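Local coordinates for protein tyrosine--tRNA ligase, mitochondrial (Coccidioides posadasii, PDB 5IJX) that probably attaches L-tyrosine to mitochondrial tRNA(Tyr) at the expense of ATP, working as a class I aminoacyl-tRNA synthetase with a tyrosine-binding catalytic domain, at residues A[45-50]-A[279-284]; A[90-95]-A[333-338]; A[317-322]-A[360-365]. All blocks are in the same frame, centred on the assembly; numbering follows the deposited sequence.

In the fold
This truncated chain holds the catalytic domain and the helical region after it, without the protein's own C-terminal part. From interaction 1 to interaction 3 the contacts pass from polar to apolar chemistry. Interaction 1 is a partly buried strand pairing at one edge of the catalytic sheet, held by backbone bonds and paired hydroxyls. Interactions 2 and 3 are buried and rest on aromatic and aliphatic side chains. L46 CD1 packs 3.7 Å from W92 CD1, so helix 84-95 serves interactions 1 and 2. Interaction 2 touches interaction 3 through F333 and T334 and joins the catalytic domain to the helices that follow the sheet. Interaction 3 lies farthest out, its centre about 22 Å from the centre of the chain.

Interaction 1 of 3, residues A[45-50]-A[279-284]; sequences GLVNSV and YGITTP
The carbonyl oxygen T282 O receives two successive backbone amides, 3.0 Å from S49 N and, by a weak, bent bond, from N48 N. Two residues thus face one, a classic beta bulge at the start of strand 49-51. From S49 on, the chains pair antiparallel: S49 and T282 form the hydrogen-bonded pair, and T282 N returns a nearly straight bond (174°) to S49 O at 2.9 Å. V50 and I281 follow as a non-hydrogen-bonded pair with their side chains on the other face. S49 and T282 share a face, and S49 OG donates to T282 OG1 at 2.7 Å. Both hydroxyls sit between the backbone N and the carbonyl carbon (chi1 79° and 57°), which brings them together across the strands. Before the bulge, G45 ends helix 37-43 in a Schellman motif. There L46 O accepts a CA-H contact from T283 CA at 3.3 Å, and P284 CG lies against G45 O. Strand 49-51 is the outermost of the sheet within this chain, and strand 279-283 separates it from strand 233-239; Y243 of helix 243-259 covers the S49 and T282 face, while L57 of helix 54-63 packs on I281.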
ATOM      1  N   GLY A  45     -33.274  19.438   3.720  1.00 81.02           N
ATOM      2  CA  GLY A  45     -32.661  18.961   4.942  1.00 80.36           C
ATOM      3  C   GLY A  45     -31.724  17.792   4.764  1.00 83.86           C
ATOM      4  O   GLY A  45     -31.372  17.139   5.750  1.00 89.02           O
ATOM      5  N   LEU A  46     -31.304  17.505   3.531  1.00 78.62           N
ATOM      6  CA  LEU A  46     -30.363  16.421   3.281  1.00 80.66           C
ATOM      7  C   LEU A  46     -28.912  16.844   3.454  1.00 80.64           C
ATOM      8  O   LEU A  46     -28.022  15.993   3.354  1.00 77.67           O
ATOM      9  CB  LEU A  46     -30.557  15.867   1.867  1.00 75.78           C
ATOM     10  CG  LEU A  46     -31.891  15.177   1.572  1.00 71.97           C
ATOM     11  CD1 LEU A  46     -31.968  14.785   0.106  1.00 68.52           C
ATOM     12  CD2 LEU A  46     -32.090  13.953   2.459  1.00 72.67           C
ATOM     13  N   VAL A  47     -28.651  18.120   3.711  1.00 76.91           N
ATOM     14  CA  VAL A  47     -27.294  18.642   3.805  1.00 69.65           C
ATOM     15  C   VAL A  47     -27.020  18.910   5.277  1.00 70.03           C
ATOM     16  O   VAL A  47     -27.460  19.925   5.827  1.00 68.67           O
ATOM     17  CB  VAL A  47     -27.106  19.908   2.963  1.00 65.12           C
ATOM     18  CG1 VAL A  47     -25.678  20.427   3.089  1.00 59.33           C
ATOM     19  CG2 VAL A  47     -27.451  19.632   1.508  1.00 76.57           C
ATOM     20  N   ASN A  48     -26.296  17.999   5.929  1.00 82.23           N
ATOM     21  CA  ASN A  48     -25.826  18.290   7.279  1.00 80.07           C
ATOM     22  C   ASN A  48     -24.646  19.255   7.256  1.00 74.03           C
ATOM     23  O   ASN A  48     -24.552  20.138   8.116  1.00 76.27           O
ATOM     24  CB  ASN A  48     -25.449  17.004   8.011  1.00 77.44           C
ATOM     25  CG  ASN A  48     -24.881  17.271   9.396  1.00 77.39           C
ATOM     26  OD1 ASN A  48     -23.700  17.033   9.654  1.00 77.58           O
ATOM     27  ND2 ASN A  48     -25.720  17.781  10.291  1.00 75.78           N
ATOM     28  N   SER A  49     -23.745  19.119   6.286  1.00 68.88           N
ATOM     29  CA  SER A  49     -22.675  20.101   6.133  1.00 72.34           C
ATOM     30  C   SER A  49     -21.992  19.871   4.792  1.00 72.13           C
ATOM     31  O   SER A  49     -22.166  18.831   4.149  1.00 68.74           O
ATOM     32  CB  SER A  49     -21.660  20.028   7.278  1.00 78.37           C
ATOM     33  OG  SER A  49     -20.762  18.950   7.095  1.00 85.75           O
ATOM     34  N   VAL A  50     -21.212  20.867   4.380  1.00 64.37           N
ATOM     35  CA  VAL A  50     -20.425  20.818   3.156  1.00 59.03           C
ATOM     36  C   VAL A  50     -18.959  20.688   3.534  1.00 64.11           C
ATOM     37  O   VAL A  50     -18.470  21.419   4.404  1.00 69.34           O
ATOM     38  CB  VAL A  50     -20.648  22.070   2.292  1.00 65.62           C
ATOM     39  CG1 VAL A  50     -19.676  22.087   1.116  1.00 73.49           C
ATOM     40  CG2 VAL A  50     -22.085  22.129   1.801  1.00 68.80           C
ATOM     41  N   TYR A 279     -15.144  18.192  -3.741  1.00 61.70           N
ATOM     42  CA  TYR A 279     -16.008  18.682  -2.677  1.00 62.14           C
ATOM     43  C   TYR A 279     -16.730  17.510  -2.022  1.00 61.89           C
ATOM     44  O   TYR A 279     -16.765  16.391  -2.547  1.00 48.53           O
ATOM     45  CB  TYR A 279     -17.027  19.699  -3.206  1.00 54.24           C
ATOM     46  CG  TYR A 279     -16.416  20.954  -3.794  1.00 63.65           C
ATOM     47  CD1 TYR A 279     -16.263  22.102  -3.026  1.00 64.40           C
ATOM     48  CD2 TYR A 279     -15.999  20.992  -5.118  1.00 62.65           C
ATOM     49  CE1 TYR A 279     -15.708  23.252  -3.560  1.00 67.92           C
ATOM     50  CE2 TYR A 279     -15.443  22.136  -5.660  1.00 68.86           C
ATOM     51  CZ  TYR A 279     -15.301  23.263  -4.877  1.00 69.11           C
ATOM     52  OH  TYR A 279     -14.748  24.403  -5.416  1.00 68.43           O
ATOM     53  N   GLY A 280     -17.325  17.785  -0.861  1.00 57.58           N
ATOM     54  CA  GLY A 280     -18.047  16.766  -0.132  1.00 59.14           C
ATOM     55  C   GLY A 280     -19.364  17.294   0.400  1.00 56.20           C
ATOM     56  O   GLY A 280     -19.547  18.497   0.596  1.00 59.52           O
ATOM     57  N   ILE A 281     -20.284  16.359   0.637  1.00 67.15           N
ATOM     58  CA  ILE A 281     -21.557  16.648   1.286  1.00 68.55           C
ATOM     59  C   ILE A 281     -21.825  15.564   2.320  1.00 60.98           C
ATOM     60  O   ILE A 281     -21.688  14.369   2.030  1.00 63.17           O
ATOM     61  CB  ILE A 281     -22.723  16.732   0.281  1.00 71.16           C
ATOM     62  CG1 ILE A 281     -22.431  17.791  -0.786  1.00 68.91           C
ATOM     63  CG2 ILE A 281     -24.025  17.067   1.010  1.00 73.90           C
ATOM     64  CD1 ILE A 281     -23.457  17.840  -1.899  1.00 53.81           C
ATOM     65  N   THR A 282     -22.208  15.983   3.525  1.00 58.64           N
ATOM     66  CA  THR A 282     -22.568  15.073   4.603  1.00 60.62           C
ATOM     67  C   THR A 282     -24.025  15.306   4.974  1.00 63.41           C
ATOM     68  O   THR A 282     -24.450  16.455   5.156  1.00 62.38           O
ATOM     69  CB  THR A 282     -21.676  15.268   5.834  1.00 66.75           C
ATOM     70  OG1 THR A 282     -21.758  16.627   6.280  1.00 77.74           O
ATOM     71  CG2 THR A 282     -20.228  14.917   5.512  1.00 67.39           C
ATOM     72  N   THR A 283     -24.776  14.214   5.083  1.00 62.30           N
ATOM     73  CA  THR A 283     -26.187  14.224   5.428  1.00 64.94           C
ATOM     74  C   THR A 283     -26.373  14.118   6.932  1.00 65.32           C
ATOM     75  O   THR A 283     -25.449  13.742   7.660  1.00 63.51           O
ATOM     76  CB  THR A 283     -26.902  13.057   4.756  1.00 64.13           C
ATOM     77  OG1 THR A 283     -26.490  11.832   5.371  1.00 66.39           O
ATOM     78  CG2 THR A 283     -26.576  13.004   3.273  1.00 64.16           C
ATOM     79  N   PRO A 284     -27.566  14.444   7.433  1.00 68.09           N
ATOM     80  CA  PRO A 284     -27.842  14.235   8.861  1.00 71.55           C
ATOM     81  C   PRO A 284     -27.728  12.775   9.272  1.00 81.77           C
ATOM     82  O   PRO A 284     -27.428  11.907   8.445  1.00 83.09           O
ATOM     83  CB  PRO A 284     -29.278  14.750   9.016  1.00 75.30           C
ATOM     84  CG  PRO A 284     -29.453  15.726   7.899  1.00 69.02           C
ATOM     85  CD  PRO A 284     -28.648  15.182   6.761  1.00 67.30           C
TER

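Interaction 2 of 3, residues A[90-95]-A[333-338]; sequences LGWAYV and FTFVPT
W92 and F335 account for most of this buried contact, in which the F335 ring lies obliquely over one face of the indole. CE1 of F335 comes over the centre of the W92 ring system, 3.5 Å from its plane, and CD1 of F335 lies 3.2 Å from CZ2 of W92. The six-membered ring of W92 and the F335 ring have centroids 4.1 Å apart but planes inclined by 38°, an oblique aromatic pair in which the two side chains run past each other in opposite directions. W92 reaches this position with CG anti to its carbonyl carbon (chi1 -74°), which carries the indole from the helix flank toward loop 333-338. At its edge, close to the ring plane, CZ2 of W92 meets T334 O at 3.5 Å. The close packing extends to the helix backbone, where CZ of F335 abuts G91, which has no side chain to get in the way, at 4.1 Å from G91 C.

Helix 84-95 is the crossover between the adjacent parallel strands 67-72 and 99-104, a beta-alpha-beta unit of the Rossmann-type class I catalytic domain, and it begins directly after the HIGH signature of this class. The loop leads from helix 326-333 into helix 338-350, with P337 at the N-cap.

V95 is a lighter flank, its CG1 4.2 Å from CE2 of F335. On the loose side, V336 turns away from the helix and P337 is exposed to solvent. Helix 126-154 also borders the contact: Y150 OH accepts a hydrogen bond from F335 N, and the Y150 ring meets that of F335. F40 packs edge-to-face with W92.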
ATOM      1  N   LEU A  90     -28.027  11.301  -4.119  1.00 54.33           N
ATOM      2  CA  LEU A  90     -27.721  10.726  -5.424  1.00 64.09           C
ATOM      3  C   LEU A  90     -28.967  10.700  -6.298  1.00 60.28           C
ATOM      4  O   LEU A  90     -28.966  11.212  -7.424  1.00 65.01           O
ATOM      5  CB  LEU A  90     -27.152   9.314  -5.273  1.00 61.68           C
ATOM      6  CG  LEU A  90     -25.746   9.149  -4.687  1.00 59.79           C
ATOM      7  CD1 LEU A  90     -25.260   7.730  -4.924  1.00 65.40           C
ATOM      8  CD2 LEU A  90     -24.751  10.149  -5.264  1.00 62.76           C
ATOM      9  N   GLY A  91     -30.051  10.130  -5.774  1.00 56.06           N
ATOM     10  CA  GLY A  91     -31.309  10.088  -6.491  1.00 64.52           C
ATOM     11  C   GLY A  91     -31.619  11.445  -7.076  1.00 68.26           C
ATOM     12  O   GLY A  91     -31.720  11.601  -8.300  1.00 64.48           O
ATOM     13  N   TRP A  92     -31.729  12.450  -6.204  1.00 68.87           N
ATOM     14  CA  TRP A  92     -31.983  13.801  -6.685  1.00 70.89           C
ATOM     15  C   TRP A  92     -30.983  14.165  -7.772  1.00 69.72           C
ATOM     16  O   TRP A  92     -31.365  14.494  -8.901  1.00 70.25           O
ATOM     17  CB  TRP A  92     -31.922  14.798  -5.526  1.00 71.03           C
ATOM     18  CG  TRP A  92     -33.127  14.742  -4.626  1.00 75.16           C
ATOM     19  CD1 TRP A  92     -33.166  14.318  -3.329  1.00 75.65           C
ATOM     20  CD2 TRP A  92     -34.470  15.117  -4.964  1.00 74.06           C
ATOM     21  NE1 TRP A  92     -34.448  14.410  -2.838  1.00 65.83           N
ATOM     22  CE2 TRP A  92     -35.266  14.897  -3.822  1.00 63.44           C
ATOM     23  CE3 TRP A  92     -35.075  15.617  -6.122  1.00 74.21           C
ATOM     24  CZ2 TRP A  92     -36.630  15.162  -3.803  1.00 66.44           C
ATOM     25  CZ3 TRP A  92     -36.433  15.877  -6.099  1.00 71.11           C
ATOM     26  CH2 TRP A  92     -37.194  15.648  -4.949  1.00 64.23           C
ATOM     27  N   ALA A  93     -29.690  14.065  -7.455  1.00 65.26           N
ATOM     28  CA  ALA A  93     -28.658  14.362  -8.441  1.00 61.42           C
ATOM     29  C   ALA A  93     -28.982  13.702  -9.773  1.00 63.64           C
ATOM     30  O   ALA A  93     -29.024  14.361 -10.820  1.00 65.56           O
ATOM     31  CB  ALA A  93     -27.295  13.898  -7.923  1.00 62.04           C
ATOM     32  N   TYR A  94     -29.261  12.399  -9.742  1.00 64.58           N
ATOM     33  CA  TYR A  94     -29.520  11.680 -10.982  1.00 66.93           C
ATOM     34  C   TYR A  94     -30.655  12.323 -11.769  1.00 68.29           C
ATOM     35  O   TYR A  94     -30.514  12.607 -12.963  1.00 71.66           O
ATOM     36  CB  TYR A  94     -29.837  10.219 -10.679  1.00 66.38           C
ATOM     37  CG  TYR A  94     -30.339   9.450 -11.880  1.00 64.62           C
ATOM     38  CD1 TYR A  94     -29.485   9.131 -12.926  1.00 70.63           C
ATOM     39  CD2 TYR A  94     -31.663   9.044 -11.968  1.00 67.70           C
ATOM     40  CE1 TYR A  94     -29.935   8.431 -14.024  1.00 73.41           C
ATOM     41  CE2 TYR A  94     -32.122   8.343 -13.061  1.00 70.52           C
ATOM     42  CZ  TYR A  94     -31.253   8.039 -14.087  1.00 79.20           C
ATOM     43  OH  TYR A  94     -31.710   7.339 -15.178  1.00 86.91           O
ATOM     44  N   VAL A  95     -31.776  12.603 -11.105  1.00 73.98           N
ATOM     45  CA  VAL A  95     -32.977  13.030 -11.818  1.00 74.85           C
ATOM     46  C   VAL A  95     -32.820  14.491 -12.206  1.00 72.21           C
ATOM     47  O   VAL A  95     -33.698  15.068 -12.859  1.00 82.31           O
ATOM     48  CB  VAL A  95     -34.258  12.814 -10.984  1.00 82.39           C
ATOM     49  CG1 VAL A  95     -34.451  11.333 -10.670  1.00 90.01           C
ATOM     50  CG2 VAL A  95     -34.229  13.649  -9.710  1.00 86.94           C
ATOM     51  N   PHE A 333     -37.057  11.922   2.805  1.00 92.30           N
ATOM     52  CA  PHE A 333     -37.266  10.545   2.376  1.00 83.35           C
ATOM     53  C   PHE A 333     -38.230  10.405   1.200  1.00 84.13           C
ATOM     54  O   PHE A 333     -38.621   9.281   0.876  1.00 86.75           O
ATOM     55  CB  PHE A 333     -37.775   9.704   3.551  1.00 83.76           C
ATOM     56  CG  PHE A 333     -36.745   9.460   4.618  1.00 86.92           C
ATOM     57  CD1 PHE A 333     -36.048   8.264   4.668  1.00 91.96           C
ATOM     58  CD2 PHE A 333     -36.480  10.422   5.577  1.00 88.71           C
ATOM     59  CE1 PHE A 333     -35.104   8.035   5.650  1.00 92.36           C
ATOM     60  CE2 PHE A 333     -35.537  10.198   6.562  1.00 90.18           C
ATOM     61  CZ  PHE A 333     -34.851   9.003   6.599  1.00 91.71           C
ATOM     62  N   THR A 334     -38.625  11.501   0.552  1.00 83.34           N
ATOM     63  CA  THR A 334     -39.567  11.420  -0.558  1.00 84.89           C
ATOM     64  C   THR A 334     -39.206  12.451  -1.620  1.00 77.76           C
ATOM     65  O   THR A 334     -38.410  13.365  -1.390  1.00 78.62           O
ATOM     66  CB  THR A 334     -41.017  11.641  -0.103  1.00 88.62           C
ATOM     67  OG1 THR A 334     -41.214  13.022   0.218  1.00 90.98           O
ATOM     68  CG2 THR A 334     -41.345  10.790   1.115  1.00 94.76           C
ATOM     69  N   PHE A 335     -39.808  12.286  -2.798  1.00 82.40           N
ATOM     70  CA  PHE A 335     -39.667  13.229  -3.899  1.00 86.71           C
ATOM     71  C   PHE A 335     -40.853  14.178  -4.015  1.00 82.33           C
ATOM     72  O   PHE A 335     -40.928  14.944  -4.982  1.00 85.53           O
ATOM     73  CB  PHE A 335     -39.489  12.483  -5.227  1.00 88.04           C
ATOM     74  CG  PHE A 335     -38.087  11.981  -5.481  1.00 84.76           C
ATOM     75  CD1 PHE A 335     -37.100  12.061  -4.511  1.00 80.03           C
ATOM     76  CD2 PHE A 335     -37.759  11.437  -6.712  1.00 86.00           C
ATOM     77  CE1 PHE A 335     -35.821  11.604  -4.767  1.00 78.27           C
ATOM     78  CE2 PHE A 335     -36.481  10.976  -6.968  1.00 79.56           C
ATOM     79  CZ  PHE A 335     -35.513  11.060  -5.995  1.00 76.06           C
ATOM     80  N   VAL A 336     -41.778  14.150  -3.060  1.00 86.63           N
ATOM     81  CA  VAL A 336     -42.955  15.015  -3.178  1.00100.62           C
ATOM     82  C   VAL A 336     -42.499  16.469  -3.198  1.00 99.99           C
ATOM     83  O   VAL A 336     -41.571  16.835  -2.448  1.00 95.66           O
ATOM     84  CB  VAL A 336     -43.937  14.763  -2.021  1.00110.07           C
ATOM     85  CG1 VAL A 336     -44.291  13.285  -1.929  1.00110.66           C
ATOM     86  CG2 VAL A 336     -43.356  15.253  -0.712  1.00117.63           C
ATOM     87  N   PRO A 337     -43.085  17.335  -4.024  1.00 94.57           N
ATOM     88  CA  PRO A 337     -42.674  18.744  -4.016  1.00 95.44           C
ATOM     89  C   PRO A 337     -42.828  19.369  -2.638  1.00 95.58           C
ATOM     90  O   PRO A 337     -43.682  18.972  -1.841  1.00 99.61           O
ATOM     91  CB  PRO A 337     -43.619  19.396  -5.033  1.00 99.43           C
ATOM     92  CG  PRO A 337     -44.005  18.287  -5.949  1.00 97.83           C
ATOM     93  CD  PRO A 337     -44.053  17.051  -5.098  1.00 94.07           C
ATOM     94  N   THR A 338     -41.984  20.363  -2.363  1.00 95.60           N
ATOM     95  CA  THR A 338     -42.075  21.074  -1.091  1.00102.17           C
ATOM     96  C   THR A 338     -43.424  21.755  -0.884  1.00 99.19           C
ATOM     97  O   THR A 338     -43.948  21.683   0.241  1.00 97.62           O
ATOM     98  CB  THR A 338     -40.936  22.095  -0.975  1.00110.75           C
ATOM     99  OG1 THR A 338     -41.043  23.067  -2.022  1.00128.77           O
ATOM    100  CG2 THR A 338     -39.585  21.408  -1.068  1.00105.57           C
TER

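Interaction 3 of 3, residues A[317-322]-A[360-365]; sequences YFVRVA and KLAREF
F318 reaches from the last turn of helix 311-319 onto helix 356-370, and its ring meets that of F365, with F318 CZ 3.5 Å from F365 CD2. The two side chains cross at a slant; their centroids are 4.7 Å apart and the planes lie at 38°, an oblique pair. The partners come at F318 from different sides. F365 covers one face of the F318 ring, CD2 of L361 touches its edge at 4.2 Å from F318 CD2, and the methyl CB of A362 packs against F318 CB at 3.7 Å. The small side chain of A362 lets the backbones approach closely here, the CA atoms of F318 and A362 being 5.0 Å apart. At the margins of the contact V319 CG2 packs on A362 CB, and V321 CG2 reaches L361 CD2.

A second layer holds these groups. The preceding residue, Y317, turns the edge of its ring to the face of F318 opposite F365, with CD2 of Y317 3.9 Å above the F318 ring plane, over its centre. F333 meets F365 edge-to-face, and L330 packs against L361, both from helix 326-333. After helix 311-319 ends, Q358 donates a side-chain bond to V321 O, tying the outgoing loop to helix 356-370. This hydrophobic helix-helix seam belongs to the all-helical region after the sheet, which in tyrosyl-tRNA synthetases follows the catalytic Rossmann fold and is associated with anticodon binding.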
ATOM      1  N   TYR A 317     -43.186   0.918  10.338  1.00112.34           N
ATOM      2  CA  TYR A 317     -42.184   1.790  10.936  1.00112.01           C
ATOM      3  C   TYR A 317     -42.459   3.241  10.584  1.00115.46           C
ATOM      4  O   TYR A 317     -42.466   4.113  11.461  1.00121.29           O
ATOM      5  CB  TYR A 317     -40.778   1.398  10.482  1.00111.58           C
ATOM      6  CG  TYR A 317     -39.705   2.335  11.006  1.00110.80           C
ATOM      7  CD1 TYR A 317     -39.164   2.163  12.274  1.00104.59           C
ATOM      8  CD2 TYR A 317     -39.242   3.396  10.237  1.00103.02           C
ATOM      9  CE1 TYR A 317     -38.188   3.017  12.759  1.00 94.90           C
ATOM     10  CE2 TYR A 317     -38.267   4.255  10.715  1.00 96.78           C
ATOM     11  CZ  TYR A 317     -37.744   4.060  11.976  1.00 95.37           C
ATOM     12  OH  TYR A 317     -36.774   4.910  12.459  1.00 97.06           O
ATOM     13  N   PHE A 318     -42.692   3.527   9.301  1.00116.39           N
ATOM     14  CA  PHE A 318     -42.840   4.929   8.925  1.00112.80           C
ATOM     15  C   PHE A 318     -44.185   5.515   9.348  1.00112.52           C
ATOM     16  O   PHE A 318     -44.308   6.742   9.438  1.00114.10           O
ATOM     17  CB  PHE A 318     -42.626   5.104   7.422  1.00106.86           C
ATOM     18  CG  PHE A 318     -41.185   5.016   7.011  1.00101.14           C
ATOM     19  CD1 PHE A 318     -40.637   3.806   6.629  1.00108.23           C
ATOM     20  CD2 PHE A 318     -40.374   6.140   7.026  1.00 95.58           C
ATOM     21  CE1 PHE A 318     -39.308   3.717   6.258  1.00106.15           C
ATOM     22  CE2 PHE A 318     -39.041   6.056   6.656  1.00 88.96           C
ATOM     23  CZ  PHE A 318     -38.510   4.842   6.271  1.00 94.83           C
ATOM     24  N   VAL A 319     -45.190   4.681   9.624  1.00102.49           N
ATOM     25  CA  VAL A 319     -46.465   5.200  10.114  1.00106.19           C
ATOM     26  C   VAL A 319     -46.288   5.832  11.488  1.00113.44           C
ATOM     27  O   VAL A 319     -46.868   6.883  11.784  1.00122.97           O
ATOM     28  CB  VAL A 319     -47.525   4.081  10.140  1.00108.63           C
ATOM     29  CG1 VAL A 319     -48.751   4.512  10.935  1.00117.65           C
ATOM     30  CG2 VAL A 319     -47.933   3.705   8.726  1.00112.94           C
ATOM     31  N   ARG A 320     -45.489   5.200  12.353  1.00111.80           N
ATOM     32  CA  ARG A 320     -45.367   5.598  13.751  1.00109.01           C
ATOM     33  C   ARG A 320     -44.325   6.688  13.974  1.00107.75           C
ATOM     34  O   ARG A 320     -43.764   6.784  15.074  1.00111.19           O
ATOM     35  CB  ARG A 320     -45.040   4.376  14.610  1.00107.84           C
ATOM     36  N   VAL A 321     -44.054   7.515  12.969  1.00109.23           N
ATOM     37  CA  VAL A 321     -43.086   8.596  13.113  1.00107.12           C
ATOM     38  C   VAL A 321     -43.720   9.740  13.889  1.00110.77           C
ATOM     39  O   VAL A 321     -44.908  10.042  13.726  1.00113.90           O
ATOM     40  CB  VAL A 321     -42.586   9.061  11.735  1.00 97.11           C
ATOM     41  CG1 VAL A 321     -41.757  10.332  11.861  1.00 91.40           C
ATOM     42  CG2 VAL A 321     -41.767   7.960  11.079  1.00 85.86           C
ATOM     43  N   ALA A 322     -42.918  10.388  14.731  1.00116.12           N
ATOM     44  CA  ALA A 322     -43.413  11.483  15.553  1.00118.27           C
ATOM     45  C   ALA A 322     -44.065  12.553  14.689  1.00118.32           C
ATOM     46  O   ALA A 322     -43.590  12.868  13.595  1.00125.76           O
ATOM     47  CB  ALA A 322     -42.265  12.092  16.360  1.00122.71           C
ATOM     48  N   LYS A 360     -48.903   9.288   3.878  1.00103.90           N
ATOM     49  CA  LYS A 360     -48.270   9.674   2.620  1.00 94.59           C
ATOM     50  C   LYS A 360     -46.780   9.357   2.646  1.00 94.23           C
ATOM     51  O   LYS A 360     -46.235   8.817   1.676  1.00 86.93           O
ATOM     52  CB  LYS A 360     -48.504  11.160   2.349  1.00 91.43           C
ATOM     53  CG  LYS A 360     -47.959  11.650   1.016  1.00102.74           C
ATOM     54  CD  LYS A 360     -48.684  11.021  -0.162  1.00133.54           C
ATOM     55  CE  LYS A 360     -48.212  11.611  -1.482  1.00111.21           C
ATOM     56  N   LEU A 361     -46.109   9.680   3.753  1.00 98.54           N
ATOM     57  CA  LEU A 361     -44.699   9.345   3.919  1.00 99.10           C
ATOM     58  C   LEU A 361     -44.453   7.856   3.694  1.00 92.07           C
ATOM     59  O   LEU A 361     -43.669   7.461   2.820  1.00 85.93           O
ATOM     60  CB  LEU A 361     -44.251   9.767   5.320  1.00 99.21           C
ATOM     61  CG  LEU A 361     -42.818   9.448   5.738  1.00106.03           C
ATOM     62  CD1 LEU A 361     -41.831  10.284   4.947  1.00105.26           C
ATOM     63  CD2 LEU A 361     -42.655   9.684   7.228  1.00108.83           C
ATOM     64  N   ALA A 362     -45.124   7.014   4.484  1.00 93.08           N
ATOM     65  CA  ALA A 362     -44.888   5.575   4.413  1.00101.68           C
ATOM     66  C   ALA A 362     -45.160   5.042   3.012  1.00100.77           C
ATOM     67  O   ALA A 362     -44.343   4.309   2.444  1.00 95.13           O
ATOM     68  CB  ALA A 362     -45.750   4.850   5.452  1.00109.78           C
ATOM     69  N   ARG A 363     -46.307   5.405   2.432  1.00103.54           N
ATOM     70  CA  ARG A 363     -46.636   4.947   1.085  1.00 98.16           C
ATOM     71  C   ARG A 363     -45.551   5.348   0.092  1.00 90.86           C
ATOM     72  O   ARG A 363     -45.060   4.516  -0.682  1.00100.59           O
ATOM     73  CB  ARG A 363     -47.993   5.511   0.657  1.00 91.28           C
ATOM     74  N   GLU A 364     -45.160   6.625   0.108  1.00 89.91           N
ATOM     75  CA  GLU A 364     -44.111   7.100  -0.788  1.00 93.66           C
ATOM     76  C   GLU A 364     -42.851   6.251  -0.664  1.00 83.15           C
ATOM     77  O   GLU A 364     -42.327   5.742  -1.662  1.00 84.20           O
ATOM     78  CB  GLU A 364     -43.794   8.568  -0.491  1.00 98.45           C
ATOM     79  CG  GLU A 364     -44.896   9.545  -0.882  1.00108.09           C
ATOM     80  CD  GLU A 364     -44.977   9.774  -2.379  1.00108.96           C
ATOM     81  OE1 GLU A 364     -44.186   9.160  -3.124  1.00109.49           O
ATOM     82  OE2 GLU A 364     -45.834  10.572  -2.812  1.00117.19           O
ATOM     83  N   PHE A 365     -42.349   6.082   0.560  1.00 81.76           N
ATOM     84  CA  PHE A 365     -41.070   5.401   0.725  1.00 76.37           C
ATOM     85  C   PHE A 365     -41.169   3.930   0.334  1.00 85.38           C
ATOM     86  O   PHE A 365     -40.305   3.409  -0.387  1.00 82.90           O
ATOM     87  CB  PHE A 365     -40.576   5.545   2.163  1.00 71.82           C
ATOM     88  CG  PHE A 365     -39.106   5.344   2.300  1.00 81.13           C
ATOM     89  CD1 PHE A 365     -38.226   6.322   1.874  1.00 82.54           C
ATOM     90  CD2 PHE A 365     -38.599   4.174   2.832  1.00 82.70           C
ATOM     91  CE1 PHE A 365     -36.870   6.142   1.982  1.00 71.68           C
ATOM     92  CE2 PHE A 365     -37.239   3.988   2.947  1.00 76.31           C
ATOM     93  CZ  PHE A 365     -36.374   4.975   2.520  1.00 70.80           C
TER